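Leucyl aminopeptidase (Trypanosoma brucei brucei, PDB 5NTD) probably removes leucine and related residues from peptide N-termini as a metal-dependent M17 aminopeptidase, and binds the inhibitor bestatin. Local coordinates at residues Val281-Lys289 with Phe391-Leu402. Sequence-based numbering, arbitrary orientation.
Sequences VKKVSLVGK and FTPDVVIDMATL. With MN (manganese (II) ion), chain B; BES (2-(3-amino-2-hydroxy-4-phenyl-butyrylamino)-4-methyl-pentanoic acid), chain C.
K289 runs fully extended past A400 and T401 and gives its amine to a metal: NZ binds manganese at 2.1 Å, an uncommon role for lysine. With CG anti to the backbone N (chi1 176°) and every later torsion near 180°, the chain has its full length to reach the ion. Its foot is packed, CB of K289 lying 3.5 Å from CB of A400, a residue small enough to let the lysine by. Bestatin N2 and O2 bind the same manganese, and D294, D312 and E373 complete its shell.

Behind this site, strands 283-289 and 395-400 run parallel, their axes 16° apart, joined by backbone hydrogen bonds, from S285 N to V395 O (2.9 Å) at one end to K289 N to M399 O (3.0 Å) at the other. Branched aliphatic residues suit the buried strands: on one face CD2 of L286 lies 3.9 Å from CB of I397, the two side chains running alongside each other beneath helix 511-519. On the other face, S285 OG sits 3.4 Å from CB of P393 and is hydrogen-bonded to OG of S336, which satisfies its buried hydroxyl. Where the strands begin, far from the metal, D394 OD2 takes the N-H of K283 on its anti side (2.9 Å), while K283 O accepts from both D394 N and V395 N.

Neighbouring parallel strands delivering a metal ligand and pocket residues from their C-terminal ends are characteristic of the alpha/beta catalytic domain of M17 leucyl aminopeptidases, with its two-metal active site.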
ATOM      1  N   VAL G 281      40.420 -27.190 -23.550  1.00 30.95           N
ATOM      2  CA  VAL G 281      40.602 -25.872 -24.214  1.00 31.80           C
ATOM      3  C   VAL G 281      40.524 -24.722 -23.194  1.00 33.05           C
ATOM      4  O   VAL G 281      40.931 -23.620 -23.461  1.00 32.75           O
ATOM      5  CB  VAL G 281      39.599 -25.606 -25.372  1.00 31.89           C
ATOM      6  CG1 VAL G 281      39.699 -26.666 -26.439  1.00 31.41           C
ATOM      7  CG2 VAL G 281      38.154 -25.514 -24.883  1.00 33.24           C
ATOM      8  N   LYS G 282      39.908 -25.014 -22.051  1.00 35.52           N
ATOM      9  CA  LYS G 282      39.629 -24.045 -20.992  1.00 36.83           C
ATOM     10  C   LYS G 282      39.218 -24.748 -19.729  1.00 35.33           C
ATOM     11  O   LYS G 282      38.636 -25.824 -19.746  1.00 33.31           O
ATOM     12  CB  LYS G 282      38.455 -23.114 -21.408  1.00 40.05           C
ATOM     13  CG  LYS G 282      38.527 -21.672 -20.917  1.00 42.97           C
ATOM     14  CD  LYS G 282      39.723 -20.978 -21.536  1.00 44.24           C
ATOM     15  CE  LYS G 282      39.349 -19.729 -22.281  1.00 46.60           C
ATOM     16  NZ  LYS G 282      40.536 -19.286 -23.057  1.00 48.33           N
ATOM     17  N   LYS G 283      39.471 -24.087 -18.625  1.00 36.64           N
ATOM     18  CA  LYS G 283      38.908 -24.515 -17.322  1.00 37.42           C
ATOM     19  C   LYS G 283      37.818 -23.528 -16.884  1.00 36.02           C
ATOM     20  O   LYS G 283      38.077 -22.328 -16.680  1.00 33.13           O
ATOM     21  CB  LYS G 283      39.987 -24.607 -16.254  1.00 41.51           C
ATOM     22  CG  LYS G 283      41.177 -25.450 -16.661  1.00 44.20           C
ATOM     23  CD  LYS G 283      42.064 -25.735 -15.452  1.00 49.60           C
ATOM     24  CE  LYS G 283      43.544 -25.868 -15.796  1.00 53.84           C
ATOM     25  NZ  LYS G 283      44.268 -24.640 -15.325  1.00 58.19           N
ATOM     26  N   VAL G 284      36.609 -24.053 -16.740  1.00 33.73           N
ATOM     27  CA  VAL G 284      35.444 -23.237 -16.451  1.00 32.69           C
ATOM     28  C   VAL G 284      34.748 -23.756 -15.211  1.00 31.91           C
ATOM     29  O   VAL G 284      34.427 -24.920 -15.112  1.00 34.55           O
ATOM     30  CB  VAL G 284      34.444 -23.220 -17.619  1.00 32.98           C
ATOM     31  CG1 VAL G 284      33.269 -22.324 -17.298  1.00 33.04           C
ATOM     32  CG2 VAL G 284      35.103 -22.737 -18.888  1.00 33.35           C
ATOM     33  N   SER G 285      34.484 -22.847 -14.288  1.00 32.03           N
ATOM     34  CA  SER G 285      33.672 -23.123 -13.083  1.00 30.82           C
ATOM     35  C   SER G 285      32.300 -22.502 -13.211  1.00 30.76           C
ATOM     36  O   SER G 285      32.160 -21.292 -13.421  1.00 33.42           O
ATOM     37  CB  SER G 285      34.327 -22.612 -11.829  1.00 30.57           C
ATOM     38  OG  SER G 285      35.450 -23.403 -11.481  1.00 30.04           O
ATOM     39  N   LEU G 286      31.300 -23.351 -13.101  1.00 29.60           N
ATOM     40  CA  LEU G 286      29.914 -22.936 -13.139  1.00 30.15           C
ATOM     41  C   LEU G 286      29.395 -22.858 -11.720  1.00 31.22           C
ATOM     42  O   LEU G 286      29.652 -23.746 -10.911  1.00 32.04           O
ATOM     43  CB  LEU G 286      29.037 -23.914 -13.919  1.00 30.37           C
ATOM     44  CG  LEU G 286      29.512 -24.244 -15.335  1.00 31.30           C
ATOM     45  CD1 LEU G 286      28.657 -25.355 -15.939  1.00 31.12           C
ATOM     46  CD2 LEU G 286      29.454 -23.021 -16.241  1.00 31.62           C
ATOM     47  N   VAL G 287      28.614 -21.819 -11.442  1.00 31.29           N
ATOM     48  CA  VAL G 287      27.962 -21.657 -10.127  1.00 30.60           C
ATOM     49  C   VAL G 287      26.492 -21.256 -10.334  1.00 28.69           C
ATOM     50  O   VAL G 287      26.212 -20.317 -11.015  1.00 26.91           O
ATOM     51  CB  VAL G 287      28.669 -20.585  -9.299  1.00 31.42           C
ATOM     52  CG1 VAL G 287      28.068 -20.510  -7.902  1.00 32.87           C
ATOM     53  CG2 VAL G 287      30.146 -20.899  -9.198  1.00 31.38           C
ATOM     54  N   GLY G 288      25.591 -22.004  -9.739  1.00 28.10           N
ATOM     55  CA  GLY G 288      24.166 -21.795  -9.942  1.00 28.18           C
ATOM     56  C   GLY G 288      23.379 -21.531  -8.668  1.00 27.68           C
ATOM     57  O   GLY G 288      23.584 -22.183  -7.658  1.00 27.22           O
ATOM     58  N   LYS G 289      22.497 -20.537  -8.739  1.00 27.07           N
ATOM     59  CA  LYS G 289      21.576 -20.205  -7.618  1.00 25.43           C
ATOM     60  C   LYS G 289      20.514 -21.289  -7.608  1.00 24.80           C
ATOM     61  O   LYS G 289      19.681 -21.376  -8.511  1.00 24.67           O
ATOM     62  CB  LYS G 289      20.946 -18.804  -7.766  1.00 25.44           C
ATOM     63  CG  LYS G 289      19.919 -18.454  -6.691  1.00 25.51           C
ATOM     64  CD  LYS G 289      19.157 -17.135  -6.970  1.00 26.60           C
ATOM     65  CE  LYS G 289      18.042 -16.868  -5.946  1.00 25.70           C
ATOM     66  NZ  LYS G 289      17.139 -15.707  -6.188  1.00 28.18           N
ATOM     67  N   PHE G 391      41.690 -27.250  -9.071  1.00 37.36           N
ATOM     68  CA  PHE G 391      42.215 -26.342 -10.100  1.00 35.37           C
ATOM     69  C   PHE G 391      41.663 -24.947  -9.872  1.00 34.91           C
ATOM     70  O   PHE G 391      40.700 -24.759  -9.129  1.00 34.78           O
ATOM     71  CB  PHE G 391      41.825 -26.822 -11.486  1.00 35.93           C
ATOM     72  CG  PHE G 391      40.339 -26.724 -11.764  1.00 35.34           C
ATOM     73  CD1 PHE G 391      39.484 -27.746 -11.407  1.00 34.71           C
ATOM     74  CD2 PHE G 391      39.825 -25.624 -12.440  1.00 36.30           C
ATOM     75  CE1 PHE G 391      38.129 -27.678 -11.698  1.00 35.59           C
ATOM     76  CE2 PHE G 391      38.470 -25.540 -12.742  1.00 35.89           C
ATOM     77  CZ  PHE G 391      37.617 -26.564 -12.361  1.00 36.20           C
ATOM     78  N   THR G 392      42.265 -23.982 -10.545  1.00 34.26           N
ATOM     79  CA  THR G 392      41.768 -22.600 -10.550  1.00 33.52           C
ATOM     80  C   THR G 392      41.184 -22.328 -11.924  1.00 31.84           C
ATOM     81  O   THR G 392      41.866 -22.490 -12.909  1.00 28.84           O
ATOM     82  CB  THR G 392      42.881 -21.581 -10.265  1.00 35.72           C
ATOM     83  OG1 THR G 392      43.464 -21.876  -8.988  1.00 36.87           O
ATOM     84  CG2 THR G 392      42.326 -20.143 -10.188  1.00 37.11           C
ATOM     85  N   PRO G 393      39.903 -21.892 -12.000  1.00 30.54           N
ATOM     86  CA  PRO G 393      39.298 -21.732 -13.302  1.00 28.97           C
ATOM     87  C   PRO G 393      39.792 -20.515 -14.029  1.00 28.76           C
ATOM     88  O   PRO G 393      40.226 -19.552 -13.424  1.00 28.82           O
ATOM     89  CB  PRO G 393      37.821 -21.563 -12.972  1.00 31.11           C
ATOM     90  CG  PRO G 393      37.807 -20.960 -11.622  1.00 30.83           C
ATOM     91  CD  PRO G 393      38.936 -21.634 -10.918  1.00 30.81           C
ATOM     92  N   ASP G 394      39.720 -20.600 -15.347  1.00 28.02           N
ATOM     93  CA  ASP G 394      40.022 -19.478 -16.225  1.00 28.10           C
ATOM     94  C   ASP G 394      38.828 -18.550 -16.291  1.00 28.47           C
ATOM     95  O   ASP G 394      38.971 -17.357 -16.536  1.00 28.78           O
ATOM     96  CB  ASP G 394      40.343 -19.950 -17.653  1.00 28.13           C
ATOM     97  CG  ASP G 394      41.553 -20.891 -17.702  1.00 28.26           C
ATOM     98  OD1 ASP G 394      42.598 -20.555 -17.095  1.00 27.78           O
ATOM     99  OD2 ASP G 394      41.416 -21.979 -18.320  1.00 28.14           O
ATOM    100  N   VAL G 395      37.663 -19.154 -16.182  1.00 27.59           N
ATOM    101  CA  VAL G 395      36.400 -18.457 -16.346  1.00 27.38           C
ATOM    102  C   VAL G 395      35.449 -18.957 -15.291  1.00 27.05           C
ATOM    103  O   VAL G 395      35.318 -20.152 -15.084  1.00 26.12           O
ATOM    104  CB  VAL G 395      35.754 -18.711 -17.720  1.00 28.04           C
ATOM    105  CG1 VAL G 395      34.433 -17.971 -17.838  1.00 28.43           C
ATOM    106  CG2 VAL G 395      36.679 -18.275 -18.840  1.00 27.52           C
ATOM    107  N   VAL G 396      34.768 -18.019 -14.647  1.00 26.69           N
ATOM    108  CA  VAL G 396      33.681 -18.341 -13.707  1.00 26.48           C
ATOM    109  C   VAL G 396      32.380 -17.818 -14.294  1.00 27.47           C
ATOM    110  O   VAL G 396      32.288 -16.653 -14.671  1.00 26.27           O
ATOM    111  CB  VAL G 396      33.863 -17.716 -12.339  1.00 26.76           C
ATOM    112  CG1 VAL G 396      32.644 -17.968 -11.457  1.00 27.78           C
ATOM    113  CG2 VAL G 396      35.078 -18.280 -11.666  1.00 27.98           C
ATOM    114  N   ILE G 397      31.399 -18.711 -14.391  1.00 27.31           N
ATOM    115  CA  ILE G 397      30.072 -18.342 -14.864  1.00 26.73           C
ATOM    116  C   ILE G 397      29.095 -18.637 -13.764  1.00 27.69           C
ATOM    117  O   ILE G 397      28.951 -19.796 -13.337  1.00 28.01           O
ATOM    118  CB  ILE G 397      29.628 -19.120 -16.106  1.00 27.04           C
ATOM    119  CG1 ILE G 397      30.630 -18.957 -17.239  1.00 26.85           C
ATOM    120  CG2 ILE G 397      28.247 -18.653 -16.575  1.00 26.58           C
ATOM    121  CD1 ILE G 397      30.346 -19.863 -18.421  1.00 26.77           C
ATOM    122  N   ASP G 398      28.439 -17.602 -13.274  1.00 27.18           N
ATOM    123  CA  ASP G 398      27.341 -17.843 -12.329  1.00 27.75           C
ATOM    124  C   ASP G 398      26.025 -17.519 -13.039  1.00 27.44           C
ATOM    125  O   ASP G 398      25.953 -16.585 -13.832  1.00 27.43           O
ATOM    126  CB  ASP G 398      27.524 -17.096 -11.010  1.00 28.58           C
ATOM    127  CG  ASP G 398      27.106 -15.641 -11.088  1.00 28.60           C
ATOM    128  OD1 ASP G 398      25.888 -15.397 -11.158  1.00 28.42           O
ATOM    129  OD2 ASP G 398      28.008 -14.787 -11.148  1.00 27.95           O
ATOM    130  N   MET G 399      25.035 -18.338 -12.769  1.00 26.39           N
ATOM    131  CA  MET G 399      23.711 -18.184 -13.351  1.00 26.85           C
ATOM    132  C   MET G 399      22.683 -18.190 -12.239  1.00 26.24           C
ATOM    133  O   MET G 399      22.711 -19.046 -11.375  1.00 25.37           O
ATOM    134  CB  MET G 399      23.373 -19.290 -14.355  1.00 27.58           C
ATOM    135  CG  MET G 399      24.393 -19.403 -15.487  1.00 28.87           C
ATOM    136  SD  MET G 399      23.955 -20.632 -16.715  1.00 29.93           S
ATOM    137  CE  MET G 399      23.315 -19.618 -18.010  1.00 30.45           C
ATOM    138  N   ALA G 400      21.777 -17.221 -12.291  1.00 25.32           N
ATOM    139  CA  ALA G 400      20.845 -16.985 -11.172  1.00 25.16           C
ATOM    140  C   ALA G 400      19.621 -16.223 -11.575  1.00 23.78           C
ATOM    141  O   ALA G 400      19.678 -15.282 -12.347  1.00 22.55           O
ATOM    142  CB  ALA G 400      21.562 -16.249 -10.078  1.00 25.04           C
ATOM    143  N   THR G 401      18.510 -16.652 -11.026  1.00 24.06           N
ATOM    144  CA  THR G 401      17.232 -15.904 -11.125  1.00 24.65           C
ATOM    145  C   THR G 401      17.238 -14.794 -10.071  1.00 23.86           C
ATOM    146  O   THR G 401      16.598 -14.886  -9.035  1.00 26.35           O
ATOM    147  CB  THR G 401      16.036 -16.830 -10.918  1.00 24.65           C
ATOM    148  OG1 THR G 401      16.269 -17.641  -9.755  1.00 24.18           O
ATOM    149  CG2 THR G 401      15.878 -17.730 -12.114  1.00 24.58           C
ATOM    150  N   LEU G 402      18.035 -13.789 -10.310  1.00 23.36           N
ATOM    151  CA  LEU G 402      18.545 -12.987  -9.209  1.00 24.44           C
ATOM    152  C   LEU G 402      17.732 -11.723  -8.846  1.00 24.83           C
ATOM    153  O   LEU G 402      17.611 -11.427  -7.670  1.00 25.75           O
ATOM    154  CB  LEU G 402      20.028 -12.619  -9.406  1.00 24.43           C
ATOM    155  CG  LEU G 402      20.772 -12.206  -8.129  1.00 25.37           C
ATOM    156  CD1 LEU G 402      20.731 -13.294  -7.061  1.00 25.70           C
ATOM    157  CD2 LEU G 402      22.203 -11.850  -8.448  1.00 25.66           C
TER
HETATM  158 MN    MN B 603      15.527 -15.505  -4.923  1.00 30.12          MN
HETATM  159  N2  BES C 604      14.561 -14.735  -6.525  1.00 35.92           N
HETATM  160  C1  BES C 604      14.285 -13.302  -6.446  1.00 39.43           C
HETATM  161  C6  BES C 604      14.387 -12.581  -7.813  1.00 39.14           C
HETATM  162  C7  BES C 604      13.196 -12.649  -8.729  1.00 39.03           C
HETATM  163  C8  BES C 604      13.011 -13.732  -9.576  1.00 40.10           C
HETATM  164  C12 BES C 604      12.287 -11.600  -8.788  1.00 40.82           C
HETATM  165  C9  BES C 604      11.915 -13.789 -10.432  1.00 39.64           C
HETATM  166  C11 BES C 604      11.179 -11.656  -9.647  1.00 39.97           C
HETATM  167  C10 BES C 604      10.985 -12.753 -10.466  1.00 39.53           C
HETATM  168  C2  BES C 604      15.280 -12.725  -5.416  1.00 41.88           C
HETATM  169  O2  BES C 604      15.682 -13.670  -4.377  1.00 40.28           O
HETATM  170  C3  BES C 604      14.610 -11.571  -4.730  1.00 44.86           C
HETATM  171  O3  BES C 604      13.945 -11.899  -3.719  1.00 44.29           O
HETATM  172  N1  BES C 604      14.876 -10.377  -5.284  1.00 43.62           N
HETATM  173  C4  BES C 604      14.374  -9.115  -4.828  1.00 48.69           C
HETATM  174  C13 BES C 604      15.324  -8.452  -3.836  1.00 48.50           C
HETATM  175  C14 BES C 604      14.709  -7.315  -3.023  1.00 49.29           C
HETATM  176  C15 BES C 604      13.336  -7.559  -2.409  1.00 48.09           C
HETATM  177  C16 BES C 604      15.625  -6.968  -1.875  1.00 51.66           C
HETATM  178  C5  BES C 604      14.202  -8.168  -5.966  1.00 49.18           C
HETATM  179  O1  BES C 604      13.196  -7.458  -5.964  1.00 54.68           O
HETATM  180  O4  BES C 604      15.055  -8.107  -6.856  1.00 49.61           O
HETATM  181  O   HOH W   1      44.988 -24.889 -12.037  1.00 47.16           O
HETATM  182  O   HOH W   2      18.318 -19.438  -9.975  1.00 32.25           O